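Local coordinates for ABC transporter, substrate-binding protein (Clostridium perfringens, PDB 4EDP) that probably binds a solute outside the cell membrane and delivers it to an ABC transporter for import, at residues 55-60 with 276-281; 66-71 with 76-81. One frame throughout, in Å; residues are numbered along the deposited sequence. Where two conformers were deposited one is given.

In the fold
Both contacts belong to the lobe built on parallel strands 37-41, 65-69 and 89-93, one of the two lobes of a periplasmic-binding-protein fold. Contact 1 (55-60 with 276-281) joins helix 46-61 to helix 276-286, segments 216 residues apart in sequence; contact 2 (66-71 with 76-81) ties strand 65-69 to the helix that follows it. The chain runs from helix 46-61 straight into strand 65-69, so the two contacts share one run of the fold. Their centres are 20 Å apart and their nearest atoms about 8 Å. Contact 1 lies farther out, 25 Å from the centre of the chain against 19 Å for contact 2.

Contact 1. Residues 55-60 with 276-281; sequences EPFAKE and KDLAYE
Phe57 of helix 46-61 reaches Leu278 and Glu281 of helix 276-286, a helix-to-helix contact in the alpha/beta lobe of a periplasmic-binding-protein fold. The backbones stay well apart, with 9.4 Å between CA of Phe57 and CA of Glu281, and a single phenylalanine spans most of the gap. Its CB heads toward the second helix, and CG lies anti to the backbone N (chi1 -178°), which carries the ring outward from its own helix. Beyond CG the ring divides its contacts. CE2, on one side, lies 4.0 Å from CD1 of Leu278; CE1, on the other, is 4.0 Å from the carbonyl carbon C of Glu281. The far corner, CZ, is shared between the two residues, with the CB of Glu281 at 4.3 Å. Leu278 also has CG anti to its N (chi1 -171°), and its CD1 branch lies against CE2 and CZ of the ring. The contact across the two segments is therefore van der Waals packing, 125 Å² in all, with Glu281 an exposed residue at the side of it. Phe282 meets the Phe57 ring edge-to-face, His61 and Tyr285 add further aromatic neighbours, and Leu37 of strand 37-41 touches both Phe57 and Leu278. At the tip of the phenylalanine, CZ stands 3.9 Å from the backbone O of Leu278, which approaches the ring at a slant.

Contact 2. Residues 66-71 with 76-81; sequences VLDIGN and LTKMKN
Lys78 and Asp68 meet head on in a salt bridge, their side chains coming from opposite directions. The ammonium takes both carboxylate oxygens: NZ of Lys78 is 2.9 Å from OD2 of Asp68, on the syn lone pair of that oxygen, while the bond from Lys78 NZ to Asp68 OD1, at 3.1 Å, is weak. NZ thus sits in the fork of the carboxylate, 3.4 Å from CG of Asp68, and CE of the lysine follows behind it, 3.9 Å from OD2 of Asp68. Lys78 bends once on the way, at chi3 (67°), and is otherwise extended; a second conformer of this exposed side chain was also modelled. Asp68 projects from strand 65-69 and Lys78 from helix 72-81, the first beta-to-alpha connection after helix 46-61 in this lobe of the solute-binding fold. Backbone bonds from Asp68 to Val39 and Thr41 fix the aspartate in the parallel sheet beside strand 37-41. Between the two partners the chain passes through Gly70, whose O accepts a bond from NE of Arg75, and Asn71 then serves as the N-cap of the helix. Farther along the helix, Leu76 packs on Phe96 and Gln99 of helix 94-103, and Met79 touches Ser40 of strand 37-41 and the loop residues Ile87 and Asn270.

Contact 1. Residues 55-60 with 276-281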
loop_
_atom_site.group_PDB
_atom_site.type_symbol
_atom_site.label_atom_id
_atom_site.label_comp_id
_atom_site.label_asym_id
_atom_site.label_seq_id
_atom_site.Cartn_x
_atom_site.Cartn_y
_atom_site.Cartn_z
ATOM N N GLU A 55 18.222 -1.369 -15.612
ATOM C CA GLU A 55 19.475 -1.488 -16.347
ATOM C C GLU A 55 20.264 -2.748 -16.023
ATOM O O GLU A 55 20.780 -3.407 -16.942
ATOM C CB GLU A 55 20.335 -0.242 -16.147
ATOM C CG GLU A 55 19.913 0.953 -16.992
ATOM C CD GLU A 55 20.246 0.791 -18.478
ATOM O OE1 GLU A 55 20.549 -0.343 -18.924
ATOM O OE2 GLU A 55 20.219 1.814 -19.208
ATOM N N PRO A 56 20.376 -3.095 -14.731
ATOM C CA PRO A 56 21.137 -4.298 -14.453
ATOM C C PRO A 56 20.509 -5.528 -15.091
ATOM O O PRO A 56 21.225 -6.372 -15.629
ATOM C CB PRO A 56 21.126 -4.369 -12.928
ATOM C CG PRO A 56 21.010 -2.951 -12.511
ATOM C CD PRO A 56 20.060 -2.356 -13.498
ATOM N N PHE A 57 19.181 -5.613 -15.053
ATOM C CA PHE A 57 18.454 -6.730 -15.659
ATOM C C PHE A 57 18.709 -6.746 -17.169
ATOM O O PHE A 57 19.087 -7.775 -17.741
ATOM C CB PHE A 57 16.951 -6.610 -15.376
ATOM C CG PHE A 57 16.141 -7.751 -15.927
ATOM C CD1 PHE A 57 15.996 -8.918 -15.206
ATOM C CD2 PHE A 57 15.527 -7.647 -17.159
ATOM C CE1 PHE A 57 15.255 -9.978 -15.711
ATOM C CE2 PHE A 57 14.780 -8.692 -17.673
ATOM C CZ PHE A 57 14.646 -9.865 -16.950
ATOM N N ALA A 58 18.510 -5.595 -17.800
ATOM C CA ALA A 58 18.719 -5.440 -19.245
ATOM C C ALA A 58 20.104 -5.899 -19.691
ATOM O O ALA A 58 20.246 -6.558 -20.725
ATOM C CB ALA A 58 18.490 -3.990 -19.651
ATOM N N LYS A 59 21.128 -5.535 -18.926
ATOM C CA LYS A 59 22.502 -5.910 -19.243
ATOM C C LYS A 59 22.762 -7.391 -19.003
ATOM O O LYS A 59 23.479 -8.044 -19.765
ATOM C CB LYS A 59 23.496 -5.085 -18.420
ATOM C CG LYS A 59 23.533 -3.597 -18.771
ATOM C CD LYS A 59 24.647 -2.873 -18.014
ATOM C CE LYS A 59 24.758 -1.397 -18.425
ATOM N NZ LYS A 59 23.515 -0.621 -18.133
ATOM N N GLU A 60 22.188 -7.920 -17.932
ATOM C CA GLU A 60 22.363 -9.324 -17.604
ATOM C C GLU A 60 21.731 -10.259 -18.640
ATOM O O GLU A 60 22.307 -11.307 -18.972
ATOM C CB GLU A 60 21.778 -9.612 -16.212
ATOM C CG GLU A 60 21.711 -11.093 -15.826
ATOM C CD GLU A 60 23.063 -11.786 -15.819
ATOM O OE1 GLU A 60 24.108 -11.097 -15.897
ATOM O OE2 GLU A 60 23.082 -13.034 -15.731
ATOM N N LYS A 276 6.596 -13.642 -22.394
ATOM C CA LYS A 276 6.315 -14.125 -21.031
ATOM C C LYS A 276 7.476 -14.791 -20.293
ATOM O O LYS A 276 7.621 -14.617 -19.082
ATOM C CB LYS A 276 5.062 -14.995 -21.030
ATOM C CG LYS A 276 3.824 -14.188 -21.416
ATOM C CD LYS A 276 2.562 -15.020 -21.377
ATOM C CE LYS A 276 1.353 -14.190 -21.717
ATOM N NZ LYS A 276 0.121 -15.044 -21.719
ATOM N N ASP A 277 8.320 -15.546 -20.990
ATOM C CA ASP A 277 9.451 -16.170 -20.298
ATOM C C ASP A 277 10.327 -15.100 -19.651
ATOM O O ASP A 277 10.717 -15.239 -18.489
ATOM C CB ASP A 277 10.274 -17.031 -21.247
ATOM C CG ASP A 277 9.553 -18.290 -21.644
ATOM O OD1 ASP A 277 8.631 -18.697 -20.906
ATOM O OD2 ASP A 277 9.917 -18.880 -22.673
ATOM N N LEU A 278 10.611 -14.032 -20.399
ATOM C CA LEU A 278 11.422 -12.928 -19.901
ATOM C C LEU A 278 10.673 -12.203 -18.764
ATOM O O LEU A 278 11.287 -11.735 -17.795
ATOM C CB LEU A 278 11.721 -11.944 -21.039
ATOM C CG LEU A 278 12.729 -10.830 -20.772
ATOM C CD1 LEU A 278 14.120 -11.414 -20.549
ATOM C CD2 LEU A 278 12.764 -9.830 -21.935
ATOM N N ALA A 279 9.354 -12.090 -18.906
ATOM C CA ALA A 279 8.508 -11.457 -17.886
ATOM C C ALA A 279 8.626 -12.215 -16.562
ATOM O O ALA A 279 8.770 -11.598 -15.500
ATOM C CB ALA A 279 7.058 -11.412 -18.349
ATOM N N TYR A 280 8.553 -13.548 -16.623
ATOM C CA TYR A 280 8.712 -14.360 -15.412
ATOM C C TYR A 280 10.094 -14.155 -14.791
ATOM O O TYR A 280 10.217 -14.033 -13.580
ATOM C CB TYR A 280 8.504 -15.845 -15.702
ATOM C CG TYR A 280 7.067 -16.285 -15.686
ATOM C CD1 TYR A 280 6.419 -16.515 -14.482
ATOM C CD2 TYR A 280 6.359 -16.505 -16.860
ATOM C CE1 TYR A 280 5.102 -16.931 -14.451
ATOM C CE2 TYR A 280 5.034 -16.926 -16.835
ATOM C CZ TYR A 280 4.415 -17.136 -15.628
ATOM O OH TYR A 280 3.098 -17.547 -15.565
ATOM N N GLU A 281 11.139 -14.149 -15.619
ATOM C CA GLU A 281 12.499 -13.929 -15.126
ATOM C C GLU A 281 12.587 -12.592 -14.406
ATOM O O GLU A 281 13.233 -12.476 -13.359
ATOM C CB GLU A 281 13.534 -14.003 -16.275
ATOM C CG GLU A 281 13.735 -15.409 -16.814
ATOM C CD GLU A 281 14.641 -15.465 -18.035
ATOM O OE1 GLU A 281 14.916 -14.416 -18.643
ATOM O OE2 GLU A 281 15.051 -16.572 -18.404
#

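Contact 2. Residues 66-71 with 76-81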
loop_
_atom_site.group_PDB
_atom_site.type_symbol
_atom_site.label_atom_id
_atom_site.label_comp_id
_atom_site.label_asym_id
_atom_site.label_seq_id
_atom_site.Cartn_x
_atom_site.Cartn_y
_atom_site.Cartn_z
ATOM N N VAL A 66 11.805 -0.867 -21.968
ATOM C CA VAL A 66 11.081 0.333 -22.332
ATOM C C VAL A 66 9.995 0.574 -21.304
ATOM O O VAL A 66 9.220 -0.334 -20.986
ATOM C CB VAL A 66 10.449 0.194 -23.721
ATOM C CG1 VAL A 66 9.385 1.261 -23.943
ATOM C CG2 VAL A 66 11.527 0.261 -24.788
ATOM N N LEU A 67 9.945 1.781 -20.758
ATOM C CA LEU A 67 8.932 2.087 -19.764
ATOM C C LEU A 67 7.759 2.854 -20.357
ATOM O O LEU A 67 7.937 3.711 -21.218
ATOM C CB LEU A 67 9.525 2.900 -18.610
ATOM C CG LEU A 67 10.757 2.356 -17.886
ATOM C CD1 LEU A 67 11.049 3.228 -16.661
ATOM C CD2 LEU A 67 10.561 0.922 -17.459
ATOM N N ASP A 68 6.558 2.514 -19.910
ATOM C CA ASP A 68 5.340 3.193 -20.314
ATOM C C ASP A 68 4.868 3.742 -18.980
ATOM O O ASP A 68 4.362 2.991 -18.126
ATOM C CB ASP A 68 4.348 2.216 -20.939
ATOM C CG ASP A 68 3.090 2.905 -21.471
ATOM O OD1 ASP A 68 2.423 3.637 -20.712
ATOM O OD2 ASP A 68 2.744 2.680 -22.645
ATOM N N ILE A 69 5.071 5.040 -18.771
ATOM C CA ILE A 69 4.779 5.624 -17.462
ATOM C C ILE A 69 3.465 6.385 -17.346
ATOM O O ILE A 69 2.893 6.821 -18.339
ATOM C CB ILE A 69 5.947 6.526 -16.993
ATOM C CG1 ILE A 69 6.002 7.825 -17.783
ATOM C CG2 ILE A 69 7.277 5.785 -17.110
ATOM C CD1 ILE A 69 7.157 8.714 -17.366
ATOM N N GLY A 70 3.009 6.541 -16.109
ATOM C CA GLY A 70 1.763 7.240 -15.795
ATOM C C GLY A 70 1.280 6.782 -14.432
ATOM O O GLY A 70 1.924 5.944 -13.796
ATOM N N ASN A 71 0.161 7.323 -13.963
ATOM C CA ASN A 71 -0.360 6.916 -12.650
ATOM C C ASN A 71 -1.160 5.609 -12.751
ATOM O O ASN A 71 -1.452 5.135 -13.849
ATOM C CB ASN A 71 -1.158 8.055 -11.980
ATOM C CG ASN A 71 -2.405 8.456 -12.752
ATOM O OD1 ASN A 71 -3.150 7.616 -13.246
ATOM N ND2 ASN A 71 -2.657 9.760 -12.819
ATOM N N LEU A 76 -3.872 1.705 -16.071
ATOM C CA LEU A 76 -4.849 0.615 -16.063
ATOM C C LEU A 76 -5.962 0.840 -17.089
ATOM O O LEU A 76 -6.344 -0.068 -17.813
ATOM C CB LEU A 76 -5.472 0.441 -14.674
ATOM C CG LEU A 76 -6.538 -0.667 -14.617
ATOM C CD1 LEU A 76 -5.942 -2.022 -15.021
ATOM C CD2 LEU A 76 -7.194 -0.747 -13.239
ATOM N N THR A 77 -6.488 2.050 -17.142
ATOM C CA THR A 77 -7.563 2.362 -18.079
ATOM C C THR A 77 -7.144 2.135 -19.522
ATOM O O THR A 77 -7.898 1.546 -20.307
ATOM C CB THR A 77 -8.040 3.812 -17.914
ATOM O OG1 THR A 77 -8.501 3.996 -16.570
ATOM C CG2 THR A 77 -9.159 4.132 -18.897
ATOM N N LYS A 78 -5.938 2.584 -19.864
ATOM C CA LYS A 78 -5.435 2.442 -21.226
ATOM C C LYS A 78 -5.329 0.977 -21.633
ATOM O O LYS A 78 -5.823 0.596 -22.693
ATOM C CB LYS A 78 -4.079 3.144 -21.400
ATOM C CG LYS A 78 -3.645 3.256 -22.860
ATOM C CD LYS A 78 -2.327 4.015 -23.063
ATOM C CE LYS A 78 -1.142 3.270 -22.477
ATOM N NZ LYS A 78 0.153 3.926 -22.773
ATOM N N MET A 79 -4.708 0.153 -20.793
ATOM C CA MET A 79 -4.547 -1.270 -21.125
ATOM C C MET A 79 -5.873 -2.041 -21.135
ATOM O O MET A 79 -6.018 -2.966 -21.921
ATOM C CB MET A 79 -3.458 -1.970 -20.282
ATOM C CG MET A 79 -3.706 -2.108 -18.797
ATOM S SD MET A 79 -2.267 -2.815 -17.921
ATOM C CE MET A 79 -1.081 -1.470 -17.988
ATOM N N LYS A 80 -6.844 -1.665 -20.301
ATOM C CA LYS A 80 -8.161 -2.333 -20.319
ATOM C C LYS A 80 -8.927 -2.049 -21.614
ATOM O O LYS A 80 -9.709 -2.879 -22.082
ATOM C CB LYS A 80 -9.050 -1.885 -19.153
ATOM C CG LYS A 80 -8.655 -2.420 -17.799
ATOM C CD LYS A 80 -9.574 -1.879 -16.696
ATOM C CE LYS A 80 -11.025 -2.280 -16.899
ATOM N NZ LYS A 80 -11.874 -1.768 -15.805
ATOM N N ASN A 81 -8.711 -0.873 -22.185
ATOM C CA ASN A 81 -9.422 -0.483 -23.400
ATOM C C ASN A 81 -8.644 -0.646 -24.696
ATOM O O ASN A 81 -9.179 -0.387 -25.772
ATOM C CB ASN A 81 -9.899 0.964 -23.279
ATOM C CG ASN A 81 -10.982 1.130 -22.237
ATOM O OD1 ASN A 81 -11.607 0.154 -21.811
ATOM N ND2 ASN A 81 -11.223 2.366 -21.830
#